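Local atomic coordinates of alpha-galactosidase (Thermus thermophilus, PDB entry 6LCJ), a protein that probably hydrolyses alpha-galactosidic bonds to release galactose, and assembles as a hexamer. Residues V13-E18 against V27-R32; S91-L96 against E142-Y147; L104-L109 against G131-A136. One frame throughout, in Å; residues are numbered along the deposited sequence.

Contact 1 of 3, residues V13-E18 against V27-R32; sequences VFLRAE and VRLWGR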
loop_
_atom_site.group_PDB
_atom_site.type_symbol
_atom_site.label_atom_id
_atom_site.label_comp_id
_atom_site.label_asym_id
_atom_site.label_seq_id
_atom_site.Cartn_x
_atom_site.Cartn_y
_atom_site.Cartn_z
ATOM N N VAL E 13 27.199 -16.278 35.562
ATOM C CA VAL E 13 26.331 -15.364 34.828
ATOM C C VAL E 13 27.185 -14.269 34.207
ATOM O O VAL E 13 28.029 -13.670 34.883
ATOM C CB VAL E 13 25.237 -14.769 35.733
ATOM C CG1 VAL E 13 24.314 -13.877 34.928
ATOM C CG2 VAL E 13 24.452 -15.891 36.422
ATOM N N PHE E 14 26.977 -14.021 32.924
ATOM C CA PHE E 14 27.702 -12.986 32.211
ATOM C C PHE E 14 26.814 -11.758 32.087
ATOM O O PHE E 14 25.595 -11.876 31.917
ATOM C CB PHE E 14 28.142 -13.483 30.831
ATOM C CG PHE E 14 29.107 -14.630 30.896
ATOM C CD1 PHE E 14 30.421 -14.423 31.283
ATOM C CD2 PHE E 14 28.691 -15.924 30.610
ATOM C CE1 PHE E 14 31.305 -15.482 31.368
ATOM C CE2 PHE E 14 29.569 -16.984 30.694
ATOM C CZ PHE E 14 30.880 -16.759 31.066
ATOM N N LEU E 15 27.421 -10.578 32.192
ATOM C CA LEU E 15 26.628 -9.364 32.124
ATOM C C LEU E 15 27.488 -8.198 31.689
ATOM O O LEU E 15 28.718 -8.232 31.747
ATOM C CB LEU E 15 25.968 -9.012 33.461
ATOM C CG LEU E 15 26.995 -8.514 34.469
ATOM C CD1 LEU E 15 26.482 -7.389 35.321
ATOM C CD2 LEU E 15 27.318 -9.671 35.290
ATOM N N ARG E 16 26.801 -7.142 31.289
ATOM C CA ARG E 16 27.430 -5.901 30.890
ATOM C C ARG E 16 26.817 -4.781 31.711
ATOM O O ARG E 16 25.622 -4.504 31.590
ATOM C CB ARG E 16 27.238 -5.656 29.399
ATOM C CG ARG E 16 28.380 -4.902 28.805
ATOM C CD ARG E 16 28.156 -4.702 27.348
ATOM N NE ARG E 16 28.980 -3.615 26.860
ATOM C CZ ARG E 16 29.392 -3.516 25.606
ATOM N NH1 ARG E 16 29.051 -4.451 24.720
ATOM N NH2 ARG E 16 30.141 -2.484 25.244
ATOM N N ALA E 17 27.628 -4.159 32.555
ATOM C CA ALA E 17 27.177 -3.066 33.394
ATOM C C ALA E 17 28.375 -2.173 33.676
ATOM O O ALA E 17 29.521 -2.550 33.430
ATOM C CB ALA E 17 26.543 -3.581 34.692
ATOM N N GLU E 18 28.099 -0.975 34.186
ATOM C CA GLU E 18 29.172 -0.040 34.491
ATOM C C GLU E 18 29.756 -0.246 35.878
ATOM O O GLU E 18 30.895 0.163 36.120
ATOM C CB GLU E 18 28.689 1.396 34.364
ATOM C CG GLU E 18 28.069 1.690 33.022
ATOM C CD GLU E 18 27.684 3.144 32.884
ATOM O OE1 GLU E 18 26.711 3.422 32.146
ATOM O OE2 GLU E 18 28.348 4.004 33.523
ATOM N N VAL E 27 23.311 -9.140 43.771
ATOM C CA VAL E 27 24.290 -8.098 43.505
ATOM C C VAL E 27 23.556 -6.835 43.080
ATOM O O VAL E 27 22.366 -6.845 42.770
ATOM C CB VAL E 27 25.311 -8.501 42.415
ATOM C CG1 VAL E 27 26.251 -9.589 42.920
ATOM C CG2 VAL E 27 24.579 -8.936 41.138
ATOM N N ARG E 28 24.303 -5.743 43.035
ATOM C CA ARG E 28 23.783 -4.453 42.618
ATOM C C ARG E 28 24.614 -3.955 41.445
ATOM O O ARG E 28 25.842 -3.865 41.543
ATOM C CB ARG E 28 23.811 -3.458 43.771
ATOM C CG ARG E 28 23.171 -2.145 43.432
ATOM C CD ARG E 28 23.244 -1.188 44.603
ATOM N NE ARG E 28 22.550 -1.687 45.785
ATOM C CZ ARG E 28 21.564 -1.027 46.381
ATOM N NH1 ARG E 28 21.171 0.155 45.889
ATOM N NH2 ARG E 28 20.975 -1.546 47.458
ATOM N N LEU E 29 23.943 -3.647 40.341
ATOM C CA LEU E 29 24.569 -3.140 39.132
ATOM C C LEU E 29 24.354 -1.640 39.049
ATOM O O LEU E 29 23.466 -1.087 39.703
ATOM C CB LEU E 29 23.984 -3.825 37.894
ATOM C CG LEU E 29 23.888 -5.352 37.975
ATOM C CD1 LEU E 29 23.349 -5.921 36.673
ATOM C CD2 LEU E 29 25.247 -5.968 38.319
ATOM N N TRP E 30 25.183 -0.978 38.243
ATOM C CA TRP E 30 24.936 0.414 37.893
ATOM C C TRP E 30 24.978 0.601 36.389
ATOM O O TRP E 30 25.804 -0.010 35.707
ATOM C CB TRP E 30 25.939 1.349 38.530
ATOM C CG TRP E 30 25.316 2.061 39.635
ATOM C CD1 TRP E 30 24.572 3.211 39.568
ATOM C CD2 TRP E 30 25.315 1.650 41.004
ATOM N NE1 TRP E 30 24.123 3.550 40.830
ATOM C CE2 TRP E 30 24.569 2.609 41.728
ATOM C CE3 TRP E 30 25.890 0.573 41.693
ATOM C CZ2 TRP E 30 24.381 2.518 43.106
ATOM C CZ3 TRP E 30 25.703 0.486 43.056
ATOM C CH2 TRP E 30 24.958 1.455 43.751
ATOM N N GLY E 31 24.087 1.448 35.876
ATOM C CA GLY E 31 24.146 1.793 34.473
ATOM C C GLY E 31 22.826 2.157 33.840
ATOM O O GLY E 31 21.793 1.545 34.128
ATOM N N ARG E 32 22.853 3.162 32.967
ATOM C CA ARG E 32 21.664 3.499 32.197
ATOM C C ARG E 32 21.146 2.285 31.441
ATOM O O ARG E 32 19.933 2.065 31.359
ATOM C CB ARG E 32 21.961 4.650 31.236
ATOM C CG ARG E 32 20.759 5.548 30.971
ATOM C CD ARG E 32 20.820 6.183 29.589
ATOM N NE ARG E 32 19.517 6.684 29.143
ATOM C CZ ARG E 32 18.937 6.335 27.991
ATOM N NH1 ARG E 32 19.539 5.480 27.173
ATOM N NH2 ARG E 32 17.749 6.832 27.655
#

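Contact 2 of 3, residues S91-L96 against E142-Y147; sequences SGVGAL and EVFAAY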
loop_
_atom_site.group_PDB
_atom_site.type_symbol
_atom_site.label_atom_id
_atom_site.label_comp_id
_atom_site.label_asym_id
_atom_site.label_seq_id
_atom_site.Cartn_x
_atom_site.Cartn_y
_atom_site.Cartn_z
ATOM N N SER E 91 7.961 -3.216 32.797
ATOM C CA SER E 91 8.262 -2.018 33.570
ATOM C C SER E 91 9.031 -2.358 34.840
ATOM O O SER E 91 8.586 -3.189 35.643
ATOM C CB SER E 91 6.989 -1.262 33.939
ATOM O OG SER E 91 7.270 -0.367 35.009
ATOM N N GLY E 92 10.174 -1.696 35.023
ATOM C CA GLY E 92 10.890 -1.717 36.281
ATOM C C GLY E 92 11.639 -2.998 36.577
ATOM O O GLY E 92 12.812 -2.941 36.961
ATOM N N VAL E 93 10.995 -4.158 36.407
ATOM C CA VAL E 93 11.615 -5.438 36.728
ATOM C C VAL E 93 11.253 -6.474 35.664
ATOM O O VAL E 93 10.178 -6.438 35.063
ATOM C CB VAL E 93 11.209 -5.934 38.139
ATOM C CG1 VAL E 93 9.700 -5.987 38.260
ATOM C CG2 VAL E 93 11.832 -7.318 38.460
ATOM N N GLY E 94 12.184 -7.397 35.425
ATOM C CA GLY E 94 11.932 -8.525 34.558
ATOM C C GLY E 94 12.633 -9.747 35.110
ATOM O O GLY E 94 13.451 -9.658 36.034
ATOM N N ALA E 95 12.286 -10.898 34.546
ATOM C CA ALA E 95 12.933 -12.122 34.982
ATOM C C ALA E 95 12.829 -13.166 33.887
ATOM O O ALA E 95 11.879 -13.173 33.099
ATOM C CB ALA E 95 12.336 -12.654 36.293
ATOM N N LEU E 96 13.832 -14.033 33.844
ATOM C CA LEU E 96 13.865 -15.180 32.952
ATOM C C LEU E 96 13.818 -16.448 33.792
ATOM O O LEU E 96 14.342 -16.497 34.909
ATOM C CB LEU E 96 15.121 -15.160 32.066
ATOM C CG LEU E 96 15.178 -14.048 31.009
ATOM C CD1 LEU E 96 16.508 -14.033 30.269
ATOM C CD2 LEU E 96 14.018 -14.177 30.021
ATOM N N GLU E 142 12.069 -16.514 46.475
ATOM C CA GLU E 142 13.102 -15.836 47.248
ATOM C C GLU E 142 13.639 -14.635 46.485
ATOM O O GLU E 142 13.871 -13.567 47.064
ATOM C CB GLU E 142 14.232 -16.800 47.612
ATOM C CG GLU E 142 15.251 -16.222 48.630
ATOM C CD GLU E 142 14.657 -15.183 49.622
ATOM O OE1 GLU E 142 13.670 -15.517 50.339
ATOM O OE2 GLU E 142 15.178 -14.029 49.678
ATOM N N VAL E 143 13.803 -14.785 45.175
ATOM C CA VAL E 143 14.439 -13.762 44.359
ATOM C C VAL E 143 13.563 -12.503 44.294
ATOM O O VAL E 143 14.063 -11.375 44.412
ATOM C CB VAL E 143 14.758 -14.391 42.980
ATOM C CG1 VAL E 143 14.135 -13.667 41.844
ATOM C CG2 VAL E 143 16.253 -14.563 42.787
ATOM N N PHE E 144 12.238 -12.671 44.201
ATOM C CA PHE E 144 11.349 -11.511 44.200
ATOM C C PHE E 144 11.228 -10.890 45.584
ATOM O O PHE E 144 11.085 -9.668 45.709
ATOM C CB PHE E 144 9.973 -11.898 43.667
ATOM C CG PHE E 144 9.890 -11.868 42.181
ATOM C CD1 PHE E 144 10.284 -12.970 41.434
ATOM C CD2 PHE E 144 9.462 -10.720 41.524
ATOM C CE1 PHE E 144 10.229 -12.942 40.057
ATOM C CE2 PHE E 144 9.396 -10.674 40.138
ATOM C CZ PHE E 144 9.775 -11.788 39.401
ATOM N N ALA E 145 11.272 -11.715 46.635
ATOM C CA ALA E 145 11.268 -11.179 47.994
ATOM C C ALA E 145 12.540 -10.387 48.293
ATOM O O ALA E 145 12.500 -9.413 49.052
ATOM C CB ALA E 145 11.092 -12.318 48.998
ATOM N N ALA E 146 13.671 -10.775 47.698
ATOM C CA ALA E 146 14.909 -10.046 47.942
ATOM C C ALA E 146 14.927 -8.715 47.203
ATOM O O ALA E 146 15.512 -7.746 47.693
ATOM C CB ALA E 146 16.113 -10.905 47.547
ATOM N N TYR E 147 14.303 -8.652 46.025
ATOM C CA TYR E 147 14.152 -7.378 45.325
ATOM C C TYR E 147 13.246 -6.434 46.109
ATOM O O TYR E 147 13.566 -5.249 46.274
ATOM C CB TYR E 147 13.605 -7.626 43.910
ATOM C CG TYR E 147 13.318 -6.394 43.056
ATOM C CD1 TYR E 147 14.243 -5.357 42.938
ATOM C CD2 TYR E 147 12.127 -6.286 42.348
ATOM C CE1 TYR E 147 13.977 -4.247 42.148
ATOM C CE2 TYR E 147 11.849 -5.181 41.558
ATOM C CZ TYR E 147 12.777 -4.168 41.458
ATOM O OH TYR E 147 12.490 -3.078 40.666
#

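Contact 3 of 3, residues L104-L109 against G131-A136; sequences LLLGAL and GAWFLA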
loop_
_atom_site.group_PDB
_atom_site.type_symbol
_atom_site.label_atom_id
_atom_site.label_comp_id
_atom_site.label_asym_id
_atom_site.label_seq_id
_atom_site.Cartn_x
_atom_site.Cartn_y
_atom_site.Cartn_z
ATOM N N LEU E 104 15.999 -15.798 36.983
ATOM C CA LEU E 104 17.010 -14.752 36.913
ATOM C C LEU E 104 16.266 -13.420 36.884
ATOM O O LEU E 104 15.548 -13.131 35.923
ATOM C CB LEU E 104 17.896 -14.929 35.680
ATOM C CG LEU E 104 18.996 -13.886 35.486
ATOM C CD1 LEU E 104 20.108 -14.110 36.495
ATOM C CD2 LEU E 104 19.521 -13.943 34.069
ATOM N N LEU E 105 16.431 -12.622 37.932
ATOM C CA LEU E 105 15.689 -11.382 38.116
ATOM C C LEU E 105 16.600 -10.181 37.924
ATOM O O LEU E 105 17.698 -10.133 38.484
ATOM C CB LEU E 105 15.054 -11.319 39.510
ATOM C CG LEU E 105 14.174 -10.123 39.871
ATOM C CD1 LEU E 105 13.070 -10.525 40.846
ATOM C CD2 LEU E 105 14.999 -8.960 40.449
ATOM N N LEU E 106 16.120 -9.207 37.156
ATOM C CA LEU E 106 16.763 -7.910 36.988
ATOM C C LEU E 106 15.724 -6.842 37.300
ATOM O O LEU E 106 14.741 -6.703 36.566
ATOM C CB LEU E 106 17.302 -7.749 35.566
ATOM C CG LEU E 106 17.894 -6.375 35.262
ATOM C CD1 LEU E 106 19.294 -6.268 35.886
ATOM C CD2 LEU E 106 17.904 -6.083 33.757
ATOM N N GLY E 107 15.945 -6.078 38.371
ATOM C CA GLY E 107 14.984 -5.074 38.793
ATOM C C GLY E 107 15.565 -3.708 39.105
ATOM O O GLY E 107 16.568 -3.592 39.809
ATOM N N ALA E 108 14.931 -2.655 38.600
ATOM C CA ALA E 108 15.399 -1.304 38.864
ATOM C C ALA E 108 15.210 -0.914 40.328
ATOM O O ALA E 108 14.196 -1.233 40.956
ATOM C CB ALA E 108 14.659 -0.313 37.979
ATOM N N LEU E 109 16.193 -0.205 40.867
ATOM C CA LEU E 109 16.106 0.369 42.200
ATOM C C LEU E 109 15.770 1.857 42.178
ATOM O O LEU E 109 15.610 2.448 43.244
ATOM C CB LEU E 109 17.419 0.136 42.959
ATOM C CG LEU E 109 17.698 -1.347 43.223
ATOM C CD1 LEU E 109 18.967 -1.541 44.028
ATOM C CD2 LEU E 109 16.518 -1.996 43.929
ATOM N N GLY E 131 20.830 4.643 36.791
ATOM C CA GLY E 131 20.450 4.209 38.117
ATOM C C GLY E 131 20.990 2.832 38.417
ATOM O O GLY E 131 21.768 2.256 37.648
ATOM N N ALA E 132 20.555 2.318 39.564
ATOM C CA ALA E 132 21.011 1.045 40.088
ATOM C C ALA E 132 20.019 -0.057 39.740
ATOM O O ALA E 132 18.889 0.194 39.307
ATOM C CB ALA E 132 21.204 1.120 41.607
ATOM N N TRP E 133 20.456 -1.295 39.980
ATOM C CA TRP E 133 19.711 -2.485 39.617
ATOM C C TRP E 133 19.970 -3.555 40.654
ATOM O O TRP E 133 21.067 -3.649 41.202
ATOM C CB TRP E 133 20.122 -3.049 38.253
ATOM C CG TRP E 133 19.946 -2.122 37.117
ATOM C CD1 TRP E 133 20.848 -1.207 36.663
ATOM C CD2 TRP E 133 18.796 -2.019 36.264
ATOM N NE1 TRP E 133 20.331 -0.540 35.583
ATOM C CE2 TRP E 133 19.072 -1.022 35.318
ATOM C CE3 TRP E 133 17.564 -2.675 36.214
ATOM C CZ2 TRP E 133 18.157 -0.659 34.323
ATOM C CZ3 TRP E 133 16.653 -2.307 35.227
ATOM C CH2 TRP E 133 16.955 -1.306 34.303
ATOM N N PHE E 134 18.958 -4.370 40.904
ATOM C CA PHE E 134 19.116 -5.581 41.682
ATOM C C PHE E 134 19.150 -6.737 40.704
ATOM O O PHE E 134 18.313 -6.802 39.797
ATOM C CB PHE E 134 17.979 -5.763 42.687
ATOM C CG PHE E 134 18.131 -6.986 43.535
ATOM C CD1 PHE E 134 19.261 -7.153 44.321
ATOM C CD2 PHE E 134 17.169 -7.974 43.532
ATOM C CE1 PHE E 134 19.426 -8.278 45.101
ATOM C CE2 PHE E 134 17.325 -9.113 44.301
ATOM C CZ PHE E 134 18.463 -9.262 45.097
ATOM N N LEU E 135 20.133 -7.622 40.859
ATOM C CA LEU E 135 20.228 -8.807 40.018
ATOM C C LEU E 135 20.399 -10.018 40.912
ATOM O O LEU E 135 21.232 -10.011 41.820
ATOM C CB LEU E 135 21.386 -8.708 39.022
ATOM C CG LEU E 135 21.821 -10.016 38.357
ATOM C CD1 LEU E 135 20.830 -10.423 37.291
ATOM C CD2 LEU E 135 23.225 -9.908 37.796
ATOM N N ALA E 136 19.609 -11.051 40.657
ATOM C CA ALA E 136 19.583 -12.209 41.524
ATOM C C ALA E 136 19.213 -13.436 40.702
ATOM O O ALA E 136 18.573 -13.333 39.652
ATOM C CB ALA E 136 18.597 -12.002 42.677
#

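Contact 1 of 3, residues V13-E18 against V27-R32
Leu15 and Leu29 meet tip to tip, with CD1 of Leu15 3.5 Å from CD2 of Leu29 and also close to its other methyl. This is how two sheets of a beta sandwich close on each other: the axes of strands 13-17 and 27-30 come no closer than 7.5 Å, too far apart to pair along their length, and apolar side chains occupy the interval. The torsion of Leu15 (chi1 72°) tucks CG between its backbone N and carbonyl carbon, from where the branch extends to Leu29. Beside them Ala17 adds its methyl, its CB 4.1 Å from CB of Leu29. These three residues are the buried, close-packed part.

Towards Glu18 the contact becomes polar and opens to solvent. The backbone N of Glu18 donates to Trp30 O (2.9 Å, N-H...O angle 147°), a single bond tying the two chain segments together. The extended side chain of Glu18 then runs past Gly31, whose bare CA lies 3.8 Å from Glu18 OE1, a loose approach. The Trp30 indole and the Arg32 guanidinium both lead away, the latter to Ala127 O.

Strand 12-17 lies between strands 2-7 and 33-37 in one antiparallel sheet; strand 26-30 lies between 19-23 and 132-137 in the other, with Leu29 also packed on Leu20, Trp133 and Leu135.

Contact 2 of 3, residues S91-L96 against E142-Y147
Val93 is the bump of the strand, and Tyr147 and Phe144, one helical turn apart, make the hollow it enters. Its CB comes within 3.6 Å of Tyr147 CE2, and CG2 lies against the same carbon at 3.8 Å, so the branched end crosses the tyrosine ring obliquely. The same methyl also reaches Phe144 CE2, loosely, at 4.5 Å. Tyr147 holds CG anti to its own N (chi1 177°), which sends the ring out from the helix to the strand.

Two residues further on, the low methyl of Ala95 meets the far end of the phenylalanine: its CB is 4.1 Å from Phe144 CZ. Gly94, between the two, adds no side chain. The fit is mainly apolar, and the axes of strand 93-96 and helix 142-147 approach to 11.3 Å. The tyrosine hydroxyl passes Gly92 and finds its hydrogen-bonding partner in Ala108 O.

Around this core, Leu105 of strand 102-108 touches Val93, Phe144 and Tyr147, while Phe46 of strand 44-48 meets Phe144 edge-to-face and Trp392 packs on the same ring. Helix 140-149 thus covers strands 93-97 and 102-108, with strand 132-137 touching Val143, Ala146 and Tyr147.

Contact 3 of 3, residues L104-L109 against G131-A136
Leu105 and Ala136 open an antiparallel strand pair at the heart of a beta-sandwich sheet, and the pair illustrates how one backbone pattern serves two different faces. Leu105 N donates to Ala136 O at 2.8 Å and its own O takes Ala136 N in return; Gly107 and Phe134 exchange a second couple of bonds, with Phe134 N to Gly107 O at 2.7 Å. Between these hydrogen-bonded pairs stands the non-hydrogen-bonded pair Leu106 and Leu135, and beyond them Ala108 with Trp133. Just past the strand's end, Leu109 N reaches Ala132 O over a longer 3.1 Å, coming from well above the carbonyl plane (50° out of it).

Next come the side chains. On one face Leu105 and Phe134 cross at about a right angle, CD2 of the leucine 3.9 Å from CD2 of the ring. On the other, Leu106 CG touches Trp133 CE3 at 3.8 Å, and the indole continues along the strand so that its CZ3 meets Ala108 CB at 3.9 Å. The torsion of Trp133 (chi1 -59°) places CG beside its backbone N, and the six-membered part of the indole then lies by Leu106 and Ala108. Leu104 CD1 and Leu135 CD1 extend this apolar row at 3.8 Å.

Further out, each face has its own cover. Val143 of helix 140-149 packs on Leu105 and Ala136, whereas from strand 33-37, in the facing sheet, Val34 packs on Leu106 and Trp133, and Val36 on Leu104 and Leu135. Tyr126 meets the indole with planes at about 60° and also bonds Ala132 O through its hydroxyl. The buried tryptophan nitrogen is satisfied as well: Trp133 NE1 is hydrogen-bonded to the backbone O of Gly31.

Overall arrangement
From the N terminus, contact 1 closes first, around strand 19-23, which pairs back antiparallel on strand 26-30, and fastens one sheet of the sandwich to the other. Contact 2 then opens at 91-96, and contact 3 is nested inside its loop: 104-109 pairs with 131-136 before the chain turns into helix 140-149 and returns to strand 93-97. Contacts 2 and 3 lie side by side, their centres about 7 Å apart, and are joined because strand 93-97 of contact 2 lies next to strand 102-108 of contact 3. Contact 3 also touches contact 1, because strands 26-30 and 132-137 are neighbours, whereas contacts 1 and 2 do not meet. Together they join helix, seven-stranded sheet and facing sheet into one layered unit.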